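Local coordinates for solute-binding protein (Thermoactinomyces vulgaris, PDB 2ZYO) that binds maltotetraose in its sugar pocket and probably serves as the solute-binding component of a cyclodextrin and maltodextrin uptake system, at residues Q106-D109 with V110-K113; Q152-K155 with A156-P160; L203-P206 with E207-Q210. One frame throughout, in Å; residues are numbered along the deposited sequence.

How the interactions relate
Along the chain the three contacts come one after another, none nested in or crossing another, and each is a local backbone turn at a helix end. Interaction 1 ends the loop between helices 101-104 and 109-114 and sets the second helix against strands 120-136 and 278-287. Interaction 2 ends helix 147-157 and ties the chain leaving it to strand 165-169. Beside helix 377-394, interaction 3 ends the loop between strand 195-201 and the start of helix 206-220, while interaction 2 meets the loop at the far end of that helix. They do not touch: the nearest atoms of interactions 2 and 3 are about 15 Å apart, those of interactions 1 and 2 about 28 Å.

Interaction 1: Q106-D109 with V110-K113; sequences QFDD and VAMK
An N-cap opens helix 109-114, with Asp108 as the capping residue and Met112 reaching back to CB and the ring of Phe107, the residue just before it. The carboxylate of Asp108 reaches the first turn because CG stands anti to the backbone N (chi1 -176°), which turns OD2 toward the amides of the helix start. OD2 takes a hydrogen bond from Ala111 N at 3.2 Å on its anti lone pair, fairly straight at 154°. A second, weak and strongly bent bond comes from Val110 N, 3.0 Å from the same OD2. One oxygen thus serves two first-turn amides, which have no i-4 helical carbonyl to pair with, and its negative charge would probably sit well at the positive end of the helix dipole. The main chain takes over at once: Met112 N donates to Asp108 O at 3.1 Å, and Lys113 N donates to Asp109 O. The methyl of Ala111 lies against Asp108 CB, 4.0 Å from CB to CB.

On the buried side, Met112 SD rests 3.6 Å from Phe107 CB and 4.8 Å from the centroid of the Phe107 ring, approaching it obliquely. The bend of the Met112 chain at chi2 brings the sulfur into this Met-aromatic contact. Both side chains also pack on Pro125 of strand 120-136, while Ala111 meets Val281 of strand 278-287. Together these make an Asp N-cap with a hydrophobic staple between N' Phe107 and N4 Met112, here at the helix start that packs on strands 120-136 and 278-287.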
loop_
_atom_site.group_PDB
_atom_site.type_symbol
_atom_site.label_atom_id
_atom_site.label_comp_id
_atom_site.label_asym_id
_atom_site.label_seq_id
_atom_site.Cartn_x
_atom_site.Cartn_y
_atom_site.Cartn_z
ATOM N N GLN A 106 -12.890 14.595 -5.358
ATOM C CA GLN A 106 -12.445 14.070 -6.650
ATOM C C GLN A 106 -11.895 12.660 -6.466
ATOM O O GLN A 106 -11.852 11.870 -7.409
ATOM C CB GLN A 106 -11.341 14.944 -7.251
ATOM C CG GLN A 106 -11.739 16.372 -7.605
ATOM C CD GLN A 106 -10.533 17.267 -7.865
ATOM O OE1 GLN A 106 -9.403 16.792 -8.019
ATOM N NE2 GLN A 106 -10.770 18.574 -7.914
ATOM N N PHE A 107 -11.481 12.354 -5.238
ATOM C CA PHE A 107 -10.726 11.142 -4.957
ATOM C C PHE A 107 -11.452 10.188 -4.023
ATOM O O PHE A 107 -12.313 10.598 -3.239
ATOM C CB PHE A 107 -9.359 11.501 -4.366
ATOM C CG PHE A 107 -8.576 12.469 -5.202
ATOM C CD1 PHE A 107 -7.885 12.032 -6.326
ATOM C CD2 PHE A 107 -8.540 13.822 -4.874
ATOM C CE1 PHE A 107 -7.163 12.927 -7.111
ATOM C CE2 PHE A 107 -7.822 14.724 -5.651
ATOM C CZ PHE A 107 -7.130 14.274 -6.772
ATOM N N ASP A 108 -11.081 8.913 -4.123
ATOM C CA ASP A 108 -11.592 7.852 -3.264
ATOM C C ASP A 108 -11.488 8.251 -1.790
ATOM O O ASP A 108 -10.437 8.716 -1.339
ATOM C CB ASP A 108 -10.814 6.562 -3.542
ATOM C CG ASP A 108 -11.337 5.378 -2.759
ATOM O OD1 ASP A 108 -12.186 4.634 -3.296
ATOM O OD2 ASP A 108 -10.898 5.192 -1.604
ATOM N N ASP A 109 -12.588 8.075 -1.058
ATOM C CA ASP A 109 -12.678 8.496 0.344
ATOM C C ASP A 109 -11.619 7.848 1.237
ATOM O O ASP A 109 -11.042 8.510 2.101
ATOM C CB ASP A 109 -14.080 8.219 0.905
ATOM C CG ASP A 109 -15.146 9.156 0.344
ATOM O OD1 ASP A 109 -14.835 10.011 -0.515
ATOM O OD2 ASP A 109 -16.316 9.034 0.773
ATOM N N VAL A 110 -11.365 6.560 1.018
ATOM C CA VAL A 110 -10.397 5.814 1.826
ATOM C C VAL A 110 -8.954 6.222 1.496
ATOM O O VAL A 110 -8.104 6.297 2.388
ATOM C CB VAL A 110 -10.604 4.280 1.697
ATOM C CG1 VAL A 110 -9.656 3.521 2.607
ATOM C CG2 VAL A 110 -12.042 3.911 2.032
ATOM N N ALA A 111 -8.691 6.508 0.221
ATOM C CA ALA A 111 -7.380 6.998 -0.205
ATOM C C ALA A 111 -7.064 8.357 0.421
ATOM O O ALA A 111 -5.916 8.637 0.773
ATOM C CB ALA A 111 -7.311 7.082 -1.722
ATOM N N MET A 112 -8.089 9.194 0.565
ATOM C CA MET A 112 -7.917 10.511 1.175
ATOM C C MET A 112 -7.640 10.418 2.671
ATOM O O MET A 112 -6.888 11.223 3.216
ATOM C CB MET A 112 -9.127 11.407 0.900
ATOM C CG MET A 112 -9.267 11.838 -0.559
ATOM S SD MET A 112 -7.756 12.525 -1.279
ATOM C CE MET A 112 -7.617 14.067 -0.381
ATOM N N LYS A 113 -8.240 9.425 3.326
ATOM C CA LYS A 113 -7.971 9.163 4.741
ATOM C C LYS A 113 -6.499 8.825 4.964
ATOM O O LYS A 113 -5.913 9.224 5.970
ATOM C CB LYS A 113 -8.864 8.039 5.269
ATOM C CG LYS A 113 -10.333 8.414 5.385
ATOM C CD LYS A 113 -11.143 7.285 6.008
ATOM C CE LYS A 113 -12.643 7.505 5.833
ATOM N NZ LYS A 113 -13.125 8.770 6.461
#

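Interaction 2: Q152-K155 with A156-P160; sequences QYAK and ANNKP
Residues 152-155 and 156-160 form one unbroken run of backbone, the last turn of helix 147-157 and the extended chain that leaves it. Ala156 N donates to Gln152 O at 2.9 Å in a regular helical bond, and Asn157 N donates to Tyr153 O at 3.0 Å. Asn157 N also makes a weak, bent bond to Ala154 O. That carbonyl receives its stronger bond from Asn158 N at 2.9 Å, so two successive amides converge on one oxygen as the helix ends. Asn158 is the first residue to leave helical geometry, its psi swinging to 116°.

Among the side chains, Tyr153 and Asn157 meet one turn apart. With CG anti to the backbone N (chi1 -173°), the Tyr153 ring swings along the helix toward its C-terminal end, and one end of the Asn157 carboxamide sits over the centre of one ring face. The two planes are inclined by 54°, so the amide meets the ring at a slant and is not stacked flat on it. Replacing Tyr153 by an alanine would probably deprive the Asn157 amide of the ring surface beneath it and leave that group freer to turn. Asn158 folds back over the last turn, its CB 3.1 Å from Ala154 O, and its ND2 comes within 3.7 Å of Ala154 CB.

Beyond the helix, Asn158 OD1 accepts from Gly166 N, while ND2 donates to Val167 O and Ala222 O; the helix end is thus sewn to strand 165-169 and to the loop after helix 206-220. Tyr153 and Ala154 pack on Val167 of that strand, and Arg223 NH2 bonds the carbonyls of Lys155 and Asn158.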
loop_
_atom_site.group_PDB
_atom_site.type_symbol
_atom_site.label_atom_id
_atom_site.label_comp_id
_atom_site.label_asym_id
_atom_site.label_seq_id
_atom_site.Cartn_x
_atom_site.Cartn_y
_atom_site.Cartn_z
ATOM N N GLN A 152 -9.999 -24.881 1.343
ATOM C CA GLN A 152 -10.206 -26.265 0.911
ATOM C C GLN A 152 -9.398 -26.562 -0.353
ATOM O O GLN A 152 -8.737 -27.600 -0.449
ATOM C CB GLN A 152 -11.700 -26.548 0.688
ATOM C CG GLN A 152 -12.020 -27.940 0.121
ATOM C CD GLN A 152 -11.500 -29.079 0.984
ATOM O OE1 GLN A 152 -11.529 -29.012 2.212
ATOM N NE2 GLN A 152 -11.027 -30.138 0.337
ATOM N N TYR A 153 -9.448 -25.633 -1.306
ATOM C CA TYR A 153 -8.674 -25.718 -2.543
ATOM C C TYR A 153 -7.175 -25.843 -2.252
ATOM O O TYR A 153 -6.480 -26.628 -2.891
ATOM C CB TYR A 153 -8.963 -24.494 -3.421
ATOM C CG TYR A 153 -8.355 -24.540 -4.807
ATOM C CD1 TYR A 153 -9.012 -25.182 -5.857
ATOM C CD2 TYR A 153 -7.133 -23.925 -5.074
ATOM C CE1 TYR A 153 -8.457 -25.223 -7.135
ATOM C CE2 TYR A 153 -6.570 -23.961 -6.346
ATOM C CZ TYR A 153 -7.236 -24.609 -7.370
ATOM O OH TYR A 153 -6.683 -24.640 -8.630
ATOM N N ALA A 154 -6.686 -25.074 -1.280
ATOM C CA ALA A 154 -5.282 -25.155 -0.869
ATOM C C ALA A 154 -4.954 -26.504 -0.222
ATOM O O ALA A 154 -3.941 -27.123 -0.550
ATOM C CB ALA A 154 -4.930 -24.008 0.066
ATOM N N LYS A 155 -5.814 -26.958 0.686
ATOM C CA LYS A 155 -5.629 -28.252 1.350
ATOM C C LYS A 155 -5.588 -29.409 0.356
ATOM O O LYS A 155 -4.785 -30.332 0.499
ATOM C CB LYS A 155 -6.734 -28.503 2.373
ATOM C CG LYS A 155 -6.627 -27.667 3.636
ATOM C CD LYS A 155 -7.537 -28.208 4.732
ATOM C CE LYS A 155 -9.010 -28.031 4.380
ATOM N NZ LYS A 155 -9.914 -28.562 5.433
ATOM N N ALA A 156 -6.454 -29.347 -0.651
ATOM C CA ALA A 156 -6.555 -30.411 -1.646
ATOM C C ALA A 156 -5.403 -30.399 -2.652
ATOM O O ALA A 156 -4.939 -31.456 -3.074
ATOM C CB ALA A 156 -7.895 -30.336 -2.367
ATOM N N ASN A 157 -4.933 -29.203 -3.009
ATOM C CA ASN A 157 -4.013 -29.039 -4.139
ATOM C C ASN A 157 -2.551 -28.706 -3.809
ATOM O O ASN A 157 -1.691 -28.773 -4.691
ATOM C CB ASN A 157 -4.574 -28.011 -5.131
ATOM C CG ASN A 157 -5.875 -28.465 -5.769
ATOM O OD1 ASN A 157 -6.926 -27.855 -5.566
ATOM N ND2 ASN A 157 -5.812 -29.544 -6.537
ATOM N N ASN A 158 -2.267 -28.342 -2.560
ATOM C CA ASN A 158 -0.897 -27.990 -2.175
ATOM C C ASN A 158 -0.010 -29.219 -1.992
ATOM O O ASN A 158 -0.259 -30.055 -1.121
ATOM C CB ASN A 158 -0.874 -27.097 -0.925
ATOM C CG ASN A 158 -1.348 -25.671 -1.204
ATOM O OD1 ASN A 158 -1.747 -25.336 -2.318
ATOM N ND2 ASN A 158 -1.299 -24.824 -0.180
ATOM N N LYS A 159 1.014 -29.319 -2.840
ATOM C CA LYS A 159 1.947 -30.448 -2.844
ATOM C C LYS A 159 3.390 -29.940 -2.793
ATOM O O LYS A 159 4.042 -29.819 -3.834
ATOM C CB LYS A 159 1.748 -31.307 -4.099
ATOM C CG LYS A 159 0.393 -31.988 -4.215
ATOM C CD LYS A 159 0.227 -32.683 -5.564
ATOM C CE LYS A 159 -0.172 -31.706 -6.663
ATOM N NZ LYS A 159 -0.432 -32.395 -7.962
ATOM N N PRO A 160 3.897 -29.646 -1.579
ATOM C CA PRO A 160 5.247 -29.094 -1.405
ATOM C C PRO A 160 6.371 -29.966 -1.973
ATOM O O PRO A 160 7.388 -29.431 -2.421
ATOM C CB PRO A 160 5.386 -28.961 0.119
ATOM C CG PRO A 160 4.324 -29.836 0.694
ATOM C CD PRO A 160 3.203 -29.814 -0.289
#

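Interaction 3: L203-P206 with E207-Q210; sequences LNSP and EAVQ
Ser205 holds OG between its backbone N and carbonyl carbon (chi1 68°), and with psi at 162° this turns the hydroxyl toward the amide of Ala208. The result is a serine N-cap at the start of helix 206-220: OG accepts a hydrogen bond from Ala208 N at 3.0 Å, at an angle of 153°. OG is also hydrogen-bonded to Gly202 O, a second link that fixes its rotation. Ser205 O then receives Val209 N at 3.0 Å, the first i to i-4 bond of the helix. Pro206 fits the first turn, where a residue without an amide hydrogen forfeits no helical bond.

Glu207, bent at chi2, runs alongside the proline ring and brings OE1 to 3.4 Å from Ser205 CB and 3.5 Å from Pro206 CD. The methyl of Ala208 faces back toward the loop and lies 3.3 Å from Leu203 O; it also packs on Leu381 of helix 377-394, against which Leu203 rests through Val385 and Met388. At the outer side, Pro206 O accepts Gln210 N at 3.1 Å, and a water donates both to that carbonyl and, at 2.7 Å, to Gln210 OE1.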
loop_
_atom_site.group_PDB
_atom_site.type_symbol
_atom_site.label_atom_id
_atom_site.label_comp_id
_atom_site.label_asym_id
_atom_site.label_seq_id
_atom_site.Cartn_x
_atom_site.Cartn_y
_atom_site.Cartn_z
ATOM N N LEU A 203 -2.977 -6.407 18.876
ATOM C CA LEU A 203 -2.431 -7.612 18.250
ATOM C C LEU A 203 -2.263 -8.823 19.177
ATOM O O LEU A 203 -1.807 -9.881 18.734
ATOM C CB LEU A 203 -1.139 -7.294 17.483
ATOM C CG LEU A 203 -1.306 -6.418 16.231
ATOM C CD1 LEU A 203 0.031 -6.158 15.567
ATOM C CD2 LEU A 203 -2.287 -7.037 15.232
ATOM N N ASN A 204 -2.633 -8.680 20.448
ATOM C CA ASN A 204 -2.746 -9.852 21.328
ATOM C C ASN A 204 -4.140 -10.000 21.952
ATOM O O ASN A 204 -4.311 -10.639 22.994
ATOM C CB ASN A 204 -1.621 -9.902 22.378
ATOM C CG ASN A 204 -1.703 -8.778 23.396
ATOM O OD1 ASN A 204 -2.099 -7.658 23.082
ATOM N ND2 ASN A 204 -1.308 -9.077 24.632
ATOM N N SER A 205 -5.131 -9.414 21.280
ATOM C CA SER A 205 -6.539 -9.551 21.648
ATOM C C SER A 205 -7.033 -10.955 21.292
ATOM O O SER A 205 -6.391 -11.645 20.495
ATOM C CB SER A 205 -7.372 -8.512 20.899
ATOM O OG SER A 205 -7.404 -8.804 19.511
ATOM N N PRO A 206 -8.172 -11.388 21.874
ATOM C CA PRO A 206 -8.746 -12.673 21.466
ATOM C C PRO A 206 -9.004 -12.726 19.957
ATOM O O PRO A 206 -8.791 -13.768 19.331
ATOM C CB PRO A 206 -10.071 -12.725 22.235
ATOM C CG PRO A 206 -9.856 -11.857 23.414
ATOM C CD PRO A 206 -8.968 -10.747 22.939
ATOM N N GLU A 207 -9.438 -11.601 19.389
ATOM C CA GLU A 207 -9.637 -11.474 17.945
ATOM C C GLU A 207 -8.346 -11.760 17.176
ATOM O O GLU A 207 -8.362 -12.467 16.169
ATOM C CB GLU A 207 -10.159 -10.079 17.588
ATOM C CG GLU A 207 -11.584 -9.782 18.055
ATOM C CD GLU A 207 -11.683 -9.290 19.495
ATOM O OE1 GLU A 207 -10.664 -9.276 20.221
ATOM O OE2 GLU A 207 -12.804 -8.916 19.903
ATOM N N ALA A 208 -7.235 -11.212 17.664
ATOM C CA ALA A 208 -5.934 -11.410 17.025
ATOM C C ALA A 208 -5.493 -12.870 17.078
ATOM O O ALA A 208 -4.923 -13.392 16.113
ATOM C CB ALA A 208 -4.891 -10.509 17.659
ATOM N N VAL A 209 -5.766 -13.527 18.205
ATOM C CA VAL A 209 -5.455 -14.946 18.357
ATOM C C VAL A 209 -6.218 -15.760 17.310
ATOM O O VAL A 209 -5.649 -16.647 16.677
ATOM C CB VAL A 209 -5.748 -15.449 19.793
ATOM C CG1 VAL A 209 -5.573 -16.958 19.891
ATOM C CG2 VAL A 209 -4.839 -14.739 20.797
ATOM N N GLN A 210 -7.492 -15.431 17.104
ATOM C CA GLN A 210 -8.297 -16.105 16.080
ATOM C C GLN A 210 -7.720 -15.903 14.678
ATOM O O GLN A 210 -7.759 -16.815 13.846
ATOM C CB GLN A 210 -9.761 -15.653 16.134
ATOM C CG GLN A 210 -10.454 -15.909 17.475
ATOM C CD GLN A 210 -10.472 -17.375 17.870
ATOM O OE1 GLN A 210 -9.911 -17.761 18.897
ATOM N NE2 GLN A 210 -11.111 -18.198 17.053
HETATM O O HOH W 1 -9.084 -16.058 20.887
#